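Local coordinates for protein phosphoribosyltransferase (PDB 1WD5) that is of unproven function but probably acts as a phosphoribosyltransferase, transferring a phosphoribosyl group as other enzymes of its family do, at residues 12-17 and 39-44; 48-53 and 111-116; 120-125 and 148-153; 139-144 and 167-172. One frame throughout, in Å; residues are numbered along the deposited sequence.

Interaction 1: residues 12-17 and 39-44; sequences LLAEAL and DEVARR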
loop_
_atom_site.group_PDB
_atom_site.type_symbol
_atom_site.label_atom_id
_atom_site.label_comp_id
_atom_site.label_asym_id
_atom_site.label_seq_id
_atom_site.Cartn_x
_atom_site.Cartn_y
_atom_site.Cartn_z
ATOM N N LEU A 12 14.248 -10.120 2.738
ATOM C CA LEU A 12 13.758 -10.877 3.890
ATOM C C LEU A 12 12.248 -11.049 3.835
ATOM O O LEU A 12 11.712 -12.074 4.263
ATOM C CB LEU A 12 14.135 -10.172 5.199
ATOM C CG LEU A 12 15.615 -10.151 5.562
ATOM C CD1 LEU A 12 15.829 -9.274 6.791
ATOM C CD2 LEU A 12 16.094 -11.581 5.828
ATOM N N LEU A 13 11.558 -10.043 3.310
ATOM C CA LEU A 13 10.105 -10.103 3.220
ATOM C C LEU A 13 9.688 -11.149 2.193
ATOM O O LEU A 13 8.742 -11.911 2.413
ATOM C CB LEU A 13 9.541 -8.733 2.833
ATOM C CG LEU A 13 8.042 -8.544 3.057
ATOM C CD1 LEU A 13 7.705 -8.806 4.523
ATOM C CD2 LEU A 13 7.639 -7.123 2.665
ATOM N N ALA A 14 10.396 -11.181 1.066
ATOM C CA ALA A 14 10.099 -12.147 0.012
ATOM C C ALA A 14 10.284 -13.567 0.545
ATOM O O ALA A 14 9.537 -14.477 0.187
ATOM C CB ALA A 14 11.015 -11.919 -1.182
ATOM N N GLU A 15 11.284 -13.748 1.400
ATOM C CA GLU A 15 11.564 -15.053 1.993
ATOM C C GLU A 15 10.444 -15.470 2.956
ATOM O O GLU A 15 10.068 -16.639 3.018
ATOM C CB GLU A 15 12.921 -15.013 2.711
ATOM C CG GLU A 15 14.115 -15.146 1.761
ATOM C CD GLU A 15 15.409 -14.584 2.329
ATOM O OE1 GLU A 15 15.541 -14.484 3.569
ATOM O OE2 GLU A 15 16.310 -14.251 1.528
ATOM N N ALA A 16 9.905 -14.511 3.699
ATOM C CA ALA A 16 8.820 -14.808 4.632
ATOM C C ALA A 16 7.536 -15.135 3.866
ATOM O O ALA A 16 6.668 -15.852 4.366
ATOM C CB ALA A 16 8.582 -13.615 5.560
ATOM N N LEU A 17 7.427 -14.617 2.643
ATOM C CA LEU A 17 6.239 -14.837 1.815
ATOM C C LEU A 17 6.271 -16.110 0.974
ATOM O O LEU A 17 5.222 -16.648 0.616
ATOM C CB LEU A 17 6.026 -13.644 0.878
ATOM C CG LEU A 17 5.678 -12.285 1.490
ATOM C CD1 LEU A 17 5.806 -11.206 0.419
ATOM C CD2 LEU A 17 4.260 -12.310 2.050
ATOM N N ASP A 39 9.430 -3.802 -5.264
ATOM C CA ASP A 39 10.168 -4.230 -6.445
ATOM C C ASP A 39 11.074 -5.416 -6.111
ATOM O O ASP A 39 11.160 -6.374 -6.880
ATOM C CB ASP A 39 11.015 -3.077 -6.992
ATOM C CG ASP A 39 11.802 -3.473 -8.230
ATOM O OD1 ASP A 39 11.202 -3.563 -9.319
ATOM O OD2 ASP A 39 13.021 -3.710 -8.111
ATOM N N GLU A 40 11.754 -5.352 -4.967
ATOM C CA GLU A 40 12.645 -6.438 -4.573
ATOM C C GLU A 40 11.826 -7.707 -4.343
ATOM O O GLU A 40 12.238 -8.795 -4.731
ATOM C CB GLU A 40 13.416 -6.058 -3.304
ATOM C CG GLU A 40 14.532 -7.032 -2.891
ATOM C CD GLU A 40 15.624 -7.180 -3.944
ATOM O OE1 GLU A 40 15.899 -6.202 -4.674
ATOM O OE2 GLU A 40 16.222 -8.275 -4.034
ATOM N N VAL A 41 10.656 -7.566 -3.722
ATOM C CA VAL A 41 9.800 -8.725 -3.464
ATOM C C VAL A 41 9.351 -9.344 -4.782
ATOM O O VAL A 41 9.440 -10.554 -4.969
ATOM C CB VAL A 41 8.541 -8.338 -2.654
ATOM C CG1 VAL A 41 7.543 -9.495 -2.659
ATOM C CG2 VAL A 41 8.926 -7.994 -1.222
ATOM N N ALA A 42 8.876 -8.506 -5.694
ATOM C CA ALA A 42 8.409 -8.978 -6.990
ATOM C C ALA A 42 9.504 -9.740 -7.734
ATOM O O ALA A 42 9.239 -10.770 -8.353
ATOM C CB ALA A 42 7.922 -7.799 -7.831
ATOM N N ARG A 43 10.735 -9.242 -7.667
ATOM C CA ARG A 43 11.845 -9.908 -8.348
ATOM C C ARG A 43 12.209 -11.248 -7.706
ATOM O O ARG A 43 12.580 -12.194 -8.402
ATOM C CB ARG A 43 13.073 -8.988 -8.382
ATOM C CG ARG A 43 12.869 -7.743 -9.236
ATOM C CD ARG A 43 14.018 -6.735 -9.119
ATOM N NE ARG A 43 13.744 -5.574 -9.965
ATOM C CZ ARG A 43 13.815 -5.594 -11.291
ATOM N NH1 ARG A 43 14.169 -6.710 -11.919
ATOM N NH2 ARG A 43 13.493 -4.517 -11.992
ATOM N N ARG A 44 12.098 -11.339 -6.385
ATOM C CA ARG A 44 12.439 -12.583 -5.699
ATOM C C ARG A 44 11.341 -13.639 -5.819
ATOM O O ARG A 44 11.632 -14.831 -5.866
ATOM C CB ARG A 44 12.751 -12.314 -4.222
ATOM C CG ARG A 44 13.832 -11.262 -4.019
ATOM C CD ARG A 44 14.910 -11.718 -3.061
ATOM N NE ARG A 44 16.074 -10.834 -3.116
ATOM C CZ ARG A 44 17.304 -11.204 -2.780
ATOM N NH1 ARG A 44 17.530 -12.441 -2.363
ATOM N NH2 ARG A 44 18.312 -10.344 -2.879
HETATM O O HOH W 1 16.054 -14.558 -1.138
#
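Val41 turns CG1 anti to its backbone N (chi1 168°) and thereby sets its two methyls against different leucines of the facing helix: CG1 meets CD1 of Leu17 (CG beside its backbone N, chi1 -66°) at 3.9 Å, the two side chains crossing at about a right angle, while CG2 lies against CB and CD2 of Leu13. Beside these contacts sits Ala14, whose small side chain lets the backbones draw together, CA of Ala14 standing 4.9 Å from CA of Val41. Its CB rests 3.5 Å from CB of Arg44 and near CG, so that the aliphatic root of a charged residue completes the apolar seam. Helices 6-17 and 33-45 run side by side here with local axes 8.6 Å apart, crossing at -47°. Both belong to the helical layer on one face of the central sheet of the phosphoribosyltransferase fold; Leu17 reaches down to Val152 and Ala154.

Toward solvent, Arg44 bends at chi2, and its NE donates to OE2 of Glu40 at 2.7 Å, within the guanidinium plane and on the anti lone pair of the oxygen. Glu15 of the other helix comes no closer than 4.5 Å, from OE2 to NH1 of Arg44, well out of that plane. A water joins them, donating to OE2 of Glu15 and accepting from NH1 of Arg44. The same oxygen bonds a MES molecule, probably from the crystallisation liquor. Direct cohesion between the helices is therefore apolar, and charge contributes a water-mediated link and perhaps a weak attraction on the solvent side.

Interaction 2: residues 48-53 and 111-116; sequences ELDVVL and RVRPKA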
loop_
_atom_site.group_PDB
_atom_site.type_symbol
_atom_site.label_atom_id
_atom_site.label_comp_id
_atom_site.label_asym_id
_atom_site.label_seq_id
_atom_site.Cartn_x
_atom_site.Cartn_y
_atom_site.Cartn_z
ATOM N N GLU A 48 4.916 -9.711 -10.450
ATOM C CA GLU A 48 4.838 -8.489 -11.243
ATOM C C GLU A 48 4.683 -7.260 -10.344
ATOM O O GLU A 48 3.812 -7.219 -9.477
ATOM C CB GLU A 48 3.655 -8.598 -12.210
ATOM C CG GLU A 48 3.298 -7.313 -12.931
ATOM C CD GLU A 48 2.301 -7.537 -14.054
ATOM O OE1 GLU A 48 1.369 -8.346 -13.867
ATOM O OE2 GLU A 48 2.446 -6.900 -15.119
ATOM N N LEU A 49 5.524 -6.255 -10.560
ATOM C CA LEU A 49 5.493 -5.043 -9.745
ATOM C C LEU A 49 4.638 -3.917 -10.313
ATOM O O LEU A 49 4.632 -3.660 -11.516
ATOM C CB LEU A 49 6.924 -4.539 -9.523
ATOM C CG LEU A 49 7.200 -3.263 -8.714
ATOM C CD1 LEU A 49 6.878 -2.033 -9.535
ATOM C CD2 LEU A 49 6.400 -3.286 -7.420
ATOM N N ASP A 50 3.900 -3.259 -9.428
ATOM C CA ASP A 50 3.077 -2.118 -9.806
ATOM C C ASP A 50 2.881 -1.281 -8.556
ATOM O O ASP A 50 3.286 -1.672 -7.456
ATOM C CB ASP A 50 1.716 -2.554 -10.376
ATOM C CG ASP A 50 0.974 -1.406 -11.056
ATOM O OD1 ASP A 50 1.568 -0.320 -11.230
ATOM O OD2 ASP A 50 -0.203 -1.585 -11.426
ATOM N N VAL A 51 2.275 -0.118 -8.724
ATOM C CA VAL A 51 2.046 0.767 -7.604
ATOM C C VAL A 51 0.552 0.833 -7.319
ATOM O O VAL A 51 -0.267 0.675 -8.226
ATOM C CB VAL A 51 2.564 2.179 -7.929
ATOM C CG1 VAL A 51 1.836 2.720 -9.160
ATOM C CG2 VAL A 51 2.361 3.098 -6.750
ATOM N N VAL A 52 0.198 1.037 -6.056
ATOM C CA VAL A 52 -1.202 1.167 -5.690
ATOM C C VAL A 52 -1.371 2.652 -5.431
ATOM O O VAL A 52 -0.624 3.244 -4.649
ATOM C CB VAL A 52 -1.568 0.329 -4.433
ATOM C CG1 VAL A 52 -0.680 0.692 -3.261
ATOM C CG2 VAL A 52 -3.035 0.541 -4.089
ATOM N N LEU A 53 -2.337 3.251 -6.119
ATOM C CA LEU A 53 -2.592 4.681 -6.023
ATOM C C LEU A 53 -3.970 4.948 -5.434
ATOM O O LEU A 53 -4.991 4.801 -6.113
ATOM C CB LEU A 53 -2.469 5.292 -7.419
ATOM C CG LEU A 53 -1.056 5.159 -8.011
ATOM C CD1 LEU A 53 -1.077 5.305 -9.531
ATOM C CD2 LEU A 53 -0.163 6.219 -7.379
ATOM N N ARG A 111 2.021 6.857 -17.153
ATOM C CA ARG A 111 2.617 7.135 -18.448
ATOM C C ARG A 111 3.797 6.192 -18.698
ATOM O O ARG A 111 4.088 5.849 -19.843
ATOM C CB ARG A 111 3.082 8.585 -18.514
ATOM C CG ARG A 111 3.680 8.994 -19.853
ATOM C CD ARG A 111 3.656 10.505 -19.981
ATOM N NE ARG A 111 2.286 10.998 -19.924
ATOM C CZ ARG A 111 1.890 12.037 -19.193
ATOM N NH1 ARG A 111 2.768 12.699 -18.451
ATOM N NH2 ARG A 111 0.616 12.410 -19.201
ATOM N N VAL A 112 4.468 5.768 -17.628
ATOM C CA VAL A 112 5.611 4.865 -17.757
ATOM C C VAL A 112 5.283 3.391 -17.504
ATOM O O VAL A 112 6.038 2.511 -17.912
ATOM C CB VAL A 112 6.771 5.277 -16.816
ATOM C CG1 VAL A 112 7.230 6.681 -17.145
ATOM C CG2 VAL A 112 6.330 5.194 -15.366
ATOM N N ARG A 113 4.169 3.116 -16.824
ATOM C CA ARG A 113 3.758 1.734 -16.552
ATOM C C ARG A 113 2.249 1.683 -16.311
ATOM O O ARG A 113 1.745 2.214 -15.320
ATOM C CB ARG A 113 4.563 1.165 -15.359
ATOM C CG ARG A 113 3.775 0.590 -14.170
ATOM C CD ARG A 113 2.935 -0.622 -14.529
ATOM N NE ARG A 113 3.445 -1.901 -14.030
ATOM C CZ ARG A 113 3.009 -3.074 -14.481
ATOM N NH1 ARG A 113 2.073 -3.099 -15.422
ATOM N NH2 ARG A 113 3.500 -4.212 -14.010
ATOM N N PRO A 114 1.504 1.052 -17.239
ATOM C CA PRO A 114 0.046 0.924 -17.155
ATOM C C PRO A 114 -0.389 0.047 -15.995
ATOM O O PRO A 114 0.342 -0.850 -15.578
ATOM C CB PRO A 114 -0.324 0.321 -18.509
ATOM C CG PRO A 114 0.850 -0.560 -18.793
ATOM C CD PRO A 114 2.017 0.339 -18.424
ATOM N N LYS A 115 -1.582 0.311 -15.473
ATOM C CA LYS A 115 -2.098 -0.462 -14.352
ATOM C C LYS A 115 -2.201 -1.942 -14.695
ATOM O O LYS A 115 -2.850 -2.319 -15.672
ATOM C CB LYS A 115 -3.473 0.059 -13.935
ATOM C CG LYS A 115 -4.077 -0.712 -12.775
ATOM C CD LYS A 115 -5.412 -0.136 -12.341
ATOM C CE LYS A 115 -5.941 -0.904 -11.138
ATOM N NZ LYS A 115 -7.231 -0.363 -10.651
ATOM N N ALA A 116 -1.556 -2.781 -13.890
ATOM C CA ALA A 116 -1.587 -4.221 -14.110
ATOM C C ALA A 116 -2.909 -4.777 -13.596
ATOM O O ALA A 116 -3.468 -4.264 -12.627
ATOM C CB ALA A 116 -0.421 -4.890 -13.386
HETATM O O HOH W 2 1.499 -5.239 -17.228
#
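A salt-bridge network of Glu48, Asp50 and Arg113 ties the start of strand 48-59 to the chain leaving helix 88-112. Bent at chi2 and chi3, Arg113 brings the edge of its guanidinium to the strand. NH2 donates to OE2 of Glu48 at 3.1 Å in an almost straight bond (179°), lying in the guanidinium plane but above that of the carboxylate, and also to the backbone O of Leu49 at 2.8 Å; NE adds a weak bond to the same oxygen. From NH1 a bond of 2.8 Å runs back to O of Pro114, which fixes the rotation of the group, and a water bridges NH1 to OE2 of Glu48.

Strand 48-59 pairs with strand 26-29 in the central parallel part of the phosphoribosyltransferase sheet, and the chain from Arg113 to Ala116 crosses beside its first residues on the way to strand 122-126. An alanine in place of Arg113 would probably leave Glu48 OE2 without its charged mate and Leu49 O without its side-chain donors.

Asp50 lies over one face of the guanidinium, its OD1 3.7 Å from NE of Arg113: a long salt bridge of charges alone. The stronger partner of OD1 is Arg110, on the helix. OD2 instead receives the backbone N-H of Ala116 at 3.1 Å and 173°, while CB of Ala116 packs 3.9 Å from CD of Glu48.

Interaction 3: residues 120-125 and 148-153; sequences GRDVVL and PRRVVV
Pro148 opens the pairing by laying its ring CB 3.7 Å from CG2 of Val123, just ahead of two neighbouring parallel strands. These belong to a beta-alpha-beta unit of the phosphoribosyltransferase sheet: strand 122-126 leads into helix 134-144, which returns the chain to strand 150-155.

Arg149 follows, its backbone N donating to O of Arg121. Its side chain leaves with CG anti to the backbone N (chi1 -175°), then bends at chi3 to grip Asp122 side-on with two nitrogens: NE to OD1 at 2.9 Å and NH2 to OD2 at 2.6 Å. Both oxygens lie close to the guanidinium plane yet are met from above the carboxylate plane, the two groups being turned 42° apart. The buried OD2 also accepts from the backbone N of Glu23, and NH2 of Arg149 has a second partner in the Glu23 carboxylate. An asparagine in place of Asp122 would probably cost this grip its negative charge and leave one arginine N-H facing an amide NH2 group.

Arg150 lays CB 3.5 Å from OD1 of Asp122 and carries its extended chain away to Glu171; its backbone O accepts from N of Val123. Val151 packs CG1 against CD1 of Leu125, on the face that helix 134-144 covers through Leu140. Val152 is bonded through both backbone polar groups, its N to O of Val123 at 2.9 Å and its O to N of Leu125; the same O lies 3.3 Å from CA of Val124, in a CA-H...O contact. Val153 pairs with Leu125, their CA atoms 4.8 Å apart.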
loop_
_atom_site.group_PDB
_atom_site.type_symbol
_atom_site.label_atom_id
_atom_site.label_comp_id
_atom_site.label_asym_id
_atom_site.label_seq_id
_atom_site.Cartn_x
_atom_site.Cartn_y
_atom_site.Cartn_z
ATOM N N GLY A 120 -8.929 -11.680 -9.919
ATOM C CA GLY A 120 -8.622 -13.101 -9.876
ATOM C C GLY A 120 -7.155 -13.472 -9.729
ATOM O O GLY A 120 -6.763 -14.592 -10.051
ATOM N N ARG A 121 -6.332 -12.550 -9.245
ATOM C CA ARG A 121 -4.918 -12.855 -9.072
ATOM C C ARG A 121 -4.527 -12.674 -7.620
ATOM O O ARG A 121 -5.250 -12.038 -6.856
ATOM C CB ARG A 121 -4.065 -11.945 -9.959
ATOM C CG ARG A 121 -4.405 -12.056 -11.438
ATOM C CD ARG A 121 -3.513 -11.173 -12.280
ATOM N NE ARG A 121 -2.134 -11.646 -12.284
ATOM C CZ ARG A 121 -1.126 -10.985 -12.841
ATOM N NH1 ARG A 121 -1.347 -9.821 -13.439
ATOM N NH2 ARG A 121 0.103 -11.483 -12.794
ATOM N N ASP A 122 -3.396 -13.255 -7.231
ATOM C CA ASP A 122 -2.924 -13.110 -5.863
ATOM C C ASP A 122 -2.272 -11.734 -5.788
ATOM O O ASP A 122 -1.424 -11.399 -6.613
ATOM C CB ASP A 122 -1.899 -14.193 -5.511
ATOM C CG ASP A 122 -2.501 -15.593 -5.496
ATOM O OD1 ASP A 122 -3.711 -15.730 -5.216
ATOM O OD2 ASP A 122 -1.754 -16.561 -5.750
ATOM N N VAL A 123 -2.678 -10.941 -4.803
ATOM C CA VAL A 123 -2.147 -9.596 -4.638
ATOM C C VAL A 123 -1.460 -9.395 -3.291
ATOM O O VAL A 123 -2.016 -9.732 -2.240
ATOM C CB VAL A 123 -3.271 -8.546 -4.776
ATOM C CG1 VAL A 123 -2.703 -7.146 -4.611
ATOM C CG2 VAL A 123 -3.957 -8.697 -6.128
ATOM N N VAL A 124 -0.249 -8.846 -3.336
ATOM C CA VAL A 124 0.533 -8.564 -2.136
ATOM C C VAL A 124 0.699 -7.047 -1.996
ATOM O O VAL A 124 1.188 -6.386 -2.911
ATOM C CB VAL A 124 1.937 -9.203 -2.221
ATOM C CG1 VAL A 124 2.725 -8.908 -0.959
ATOM C CG2 VAL A 124 1.813 -10.699 -2.428
ATOM N N LEU A 125 0.276 -6.498 -0.861
ATOM C CA LEU A 125 0.399 -5.065 -0.602
ATOM C C LEU A 125 1.629 -4.842 0.263
ATOM O O LEU A 125 1.753 -5.438 1.333
ATOM C CB LEU A 125 -0.848 -4.540 0.113
ATOM C CG LEU A 125 -2.084 -4.376 -0.771
ATOM C CD1 LEU A 125 -3.300 -4.039 0.081
ATOM C CD2 LEU A 125 -1.817 -3.268 -1.792
ATOM N N PRO A 148 -9.713 -9.419 -6.363
ATOM C CA PRO A 148 -8.499 -10.236 -6.373
ATOM C C PRO A 148 -8.800 -11.611 -5.782
ATOM O O PRO A 148 -9.728 -11.760 -4.985
ATOM C CB PRO A 148 -7.542 -9.430 -5.504
ATOM C CG PRO A 148 -8.457 -8.832 -4.501
ATOM C CD PRO A 148 -9.613 -8.353 -5.354
ATOM N N ARG A 149 -8.023 -12.613 -6.180
ATOM C CA ARG A 149 -8.213 -13.972 -5.681
ATOM C C ARG A 149 -7.819 -14.053 -4.214
ATOM O O ARG A 149 -8.468 -14.733 -3.416
ATOM C CB ARG A 149 -7.360 -14.962 -6.484
ATOM C CG ARG A 149 -7.590 -16.410 -6.093
ATOM C CD ARG A 149 -6.856 -17.382 -7.006
ATOM N NE ARG A 149 -5.412 -17.405 -6.778
ATOM C CZ ARG A 149 -4.583 -18.255 -7.376
ATOM N NH1 ARG A 149 -5.054 -19.147 -8.239
ATOM N NH2 ARG A 149 -3.285 -18.228 -7.107
ATOM N N ARG A 150 -6.756 -13.342 -3.862
ATOM C CA ARG A 150 -6.254 -13.344 -2.498
ATOM C C ARG A 150 -5.467 -12.063 -2.243
ATOM O O ARG A 150 -4.823 -11.525 -3.149
ATOM C CB ARG A 150 -5.354 -14.562 -2.308
ATOM C CG ARG A 150 -4.718 -14.692 -0.943
ATOM C CD ARG A 150 -3.783 -15.891 -0.927
ATOM N NE ARG A 150 -3.124 -16.064 0.362
ATOM C CZ ARG A 150 -2.240 -17.022 0.620
ATOM N NH1 ARG A 150 -1.910 -17.892 -0.326
ATOM N NH2 ARG A 150 -1.689 -17.112 1.823
ATOM N N VAL A 151 -5.524 -11.573 -1.009
ATOM C CA VAL A 151 -4.807 -10.360 -0.643
ATOM C C VAL A 151 -3.972 -10.601 0.610
ATOM O O VAL A 151 -4.462 -11.143 1.607
ATOM C CB VAL A 151 -5.783 -9.186 -0.383
ATOM C CG1 VAL A 151 -5.003 -7.912 -0.098
ATOM C CG2 VAL A 151 -6.693 -8.992 -1.587
ATOM N N VAL A 152 -2.703 -10.212 0.545
ATOM C CA VAL A 152 -1.794 -10.365 1.671
ATOM C C VAL A 152 -1.067 -9.058 1.921
ATOM O O VAL A 152 -0.503 -8.468 0.997
ATOM C CB VAL A 152 -0.726 -11.452 1.409
ATOM C CG1 VAL A 152 0.257 -11.501 2.573
ATOM C CG2 VAL A 152 -1.382 -12.804 1.217
ATOM N N VAL A 153 -1.089 -8.599 3.166
ATOM C CA VAL A 153 -0.386 -7.377 3.534
ATOM C C VAL A 153 0.989 -7.806 4.037
ATOM O O VAL A 153 1.089 -8.600 4.973
ATOM C CB VAL A 153 -1.114 -6.623 4.661
ATOM C CG1 VAL A 153 -0.228 -5.503 5.196
ATOM C CG2 VAL A 153 -2.428 -6.057 4.137
HETATM O O HOH W 3 -2.672 -18.297 -3.056
#

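Interaction 4: residues 139-144 and 167-172; sequences ALSVVF and KARAEV
Helix 139-144 and the turn that leads into strand 171-174 stand well apart as backbones, CA of Leu140 lying 8.3 Å from CA of Arg169, and side chains bridge the interval. Arg169 spans it, with CG beside its backbone N (chi1 -57°) and a bend at chi3 that carries the guanidinium onto the helix. There NH2 donates to OG of Ser141 at 2.8 Å and 161°, the oxygen lying near the guanidinium plane. OG is also bonded to the backbone O of Glu137, one helical turn earlier, which would help set the serine's direction. Over one face of the guanidinium comes CB of Leu140, 4.1 Å from NH2 and displaced toward the rim.

Beside this polar bond the contact is mostly apolar. Ala170 sets its CB 4.3 Å from CD2 of Leu140 and 4.2 Å from CZ of Phe144, and the edge of the phenylalanine ring faces the backbone O of Arg169, 3.6 Å from CZ. Leu140 and Phe144 both continue onto Val151. The arrangement is that of an alpha/beta sheet flanked by helices: a helix lying over strand 150-155 also meets the turn that begins the next strand, 171-174, at the sheet's outer edge.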
loop_
_atom_site.group_PDB
_atom_site.type_symbol
_atom_site.label_atom_id
_atom_site.label_comp_id
_atom_site.label_asym_id
_atom_site.label_seq_id
_atom_site.Cartn_x
_atom_site.Cartn_y
_atom_site.Cartn_z
ATOM N N ALA A 139 -5.644 1.386 0.941
ATOM C CA ALA A 139 -5.223 0.533 -0.167
ATOM C C ALA A 139 -6.061 -0.739 -0.187
ATOM O O ALA A 139 -6.504 -1.180 -1.244
ATOM C CB ALA A 139 -3.744 0.180 -0.036
ATOM N N LEU A 140 -6.268 -1.327 0.988
ATOM C CA LEU A 140 -7.061 -2.547 1.098
ATOM C C LEU A 140 -8.490 -2.322 0.624
ATOM O O LEU A 140 -9.037 -3.124 -0.132
ATOM C CB LEU A 140 -7.083 -3.046 2.549
ATOM C CG LEU A 140 -5.863 -3.811 3.070
ATOM C CD1 LEU A 140 -6.039 -4.104 4.551
ATOM C CD2 LEU A 140 -5.701 -5.111 2.294
ATOM N N SER A 141 -9.097 -1.227 1.069
ATOM C CA SER A 141 -10.471 -0.923 0.689
ATOM C C SER A 141 -10.662 -0.882 -0.819
ATOM O O SER A 141 -11.640 -1.420 -1.333
ATOM C CB SER A 141 -10.907 0.407 1.304
ATOM O OG SER A 141 -11.032 0.281 2.712
ATOM N N VAL A 142 -9.730 -0.250 -1.530
ATOM C CA VAL A 142 -9.832 -0.157 -2.983
ATOM C C VAL A 142 -9.534 -1.496 -3.651
ATOM O O VAL A 142 -10.293 -1.952 -4.506
ATOM C CB VAL A 142 -8.870 0.916 -3.548
ATOM C CG1 VAL A 142 -8.897 0.887 -5.071
ATOM C CG2 VAL A 142 -9.278 2.304 -3.042
ATOM N N VAL A 143 -8.432 -2.127 -3.257
ATOM C CA VAL A 143 -8.050 -3.407 -3.835
ATOM C C VAL A 143 -9.119 -4.491 -3.673
ATOM O O VAL A 143 -9.347 -5.272 -4.592
ATOM C CB VAL A 143 -6.721 -3.910 -3.231
ATOM C CG1 VAL A 143 -6.385 -5.289 -3.778
ATOM C CG2 VAL A 143 -5.602 -2.924 -3.563
ATOM N N PHE A 144 -9.770 -4.543 -2.514
ATOM C CA PHE A 144 -10.815 -5.542 -2.277
ATOM C C PHE A 144 -11.971 -5.429 -3.266
ATOM O O PHE A 144 -12.592 -6.426 -3.621
ATOM C CB PHE A 144 -11.361 -5.418 -0.850
ATOM C CG PHE A 144 -10.569 -6.185 0.174
ATOM C CD1 PHE A 144 -10.434 -5.700 1.470
ATOM C CD2 PHE A 144 -9.969 -7.398 -0.153
ATOM C CE1 PHE A 144 -9.714 -6.409 2.427
ATOM C CE2 PHE A 144 -9.249 -8.116 0.795
ATOM C CZ PHE A 144 -9.119 -7.620 2.088
ATOM N N LYS A 167 -4.759 -6.826 10.472
ATOM C CA LYS A 167 -5.029 -8.247 10.650
ATOM C C LYS A 167 -6.537 -8.503 10.766
ATOM O O LYS A 167 -7.020 -9.599 10.480
ATOM C CB LYS A 167 -4.293 -8.750 11.891
ATOM C CG LYS A 167 -4.148 -10.259 11.981
ATOM C CD LYS A 167 -3.176 -10.634 13.084
ATOM C CE LYS A 167 -3.092 -12.137 13.263
ATOM N NZ LYS A 167 -2.132 -12.490 14.345
ATOM N N ALA A 168 -7.278 -7.477 11.169
ATOM C CA ALA A 168 -8.722 -7.595 11.303
ATOM C C ALA A 168 -9.364 -7.696 9.925
ATOM O O ALA A 168 -10.491 -8.171 9.792
ATOM C CB ALA A 168 -9.278 -6.380 12.046
ATOM N N ARG A 169 -8.635 -7.273 8.898
ATOM C CA ARG A 169 -9.168 -7.284 7.540
ATOM C C ARG A 169 -8.465 -8.200 6.537
ATOM O O ARG A 169 -9.044 -8.560 5.512
ATOM C CB ARG A 169 -9.173 -5.853 6.989
ATOM C CG ARG A 169 -9.957 -4.854 7.830
ATOM C CD ARG A 169 -9.853 -3.442 7.252
ATOM N NE ARG A 169 -10.427 -3.352 5.910
ATOM C CZ ARG A 169 -10.346 -2.277 5.133
ATOM N NH1 ARG A 169 -9.711 -1.192 5.559
ATOM N NH2 ARG A 169 -10.904 -2.285 3.930
ATOM N N ALA A 170 -7.223 -8.582 6.813
ATOM C CA ALA A 170 -6.512 -9.440 5.874
ATOM C C ALA A 170 -5.347 -10.168 6.503
ATOM O O ALA A 170 -4.943 -9.864 7.621
ATOM C CB ALA A 170 -6.016 -8.609 4.695
ATOM N N GLU A 171 -4.812 -11.139 5.775
ATOM C CA GLU A 171 -3.660 -11.877 6.257
ATOM C C GLU A 171 -2.521 -10.866 6.283
ATOM O O GLU A 171 -2.352 -10.082 5.344
ATOM C CB GLU A 171 -3.309 -13.022 5.307
ATOM C CG GLU A 171 -2.271 -13.975 5.881
ATOM C CD GLU A 171 -1.814 -15.023 4.887
ATOM O OE1 GLU A 171 -2.645 -15.504 4.086
ATOM O OE2 GLU A 171 -0.620 -15.377 4.916
ATOM N N VAL A 172 -1.757 -10.865 7.364
ATOM C CA VAL A 172 -0.648 -9.939 7.497
ATOM C C VAL A 172 0.661 -10.665 7.744
ATOM O O VAL A 172 0.729 -11.584 8.563
ATOM C CB VAL A 172 -0.871 -8.956 8.665
ATOM C CG1 VAL A 172 0.400 -8.157 8.919
ATOM C CG2 VAL A 172 -2.030 -8.018 8.344
#

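How the interactions relate
Three of the contacts meet on the central sheet, while interaction 1 lies in the helical layer above it and touches interaction 3 through Leu17, against Val124 and Val152. Interaction 3 alone is strand to strand, with a backbone ladder; interaction 1 is mainly apolar helix packing, and interaction 2 combines ion pairs with side-chain to backbone bonds. Interactions 3 and 4 alternate along the chain: helix 134-144, which joins the two strands of interaction 3, supplies one side of interaction 4, and Arg150 forms a salt bridge with Glu171. Glu48 and Arg121 likewise connect interactions 2 and 3. Interaction 1 is buried, with charge on its solvent side; the others are partly buried, and interactions 2 and 3 keep ion pairs of buried residues at strand starts.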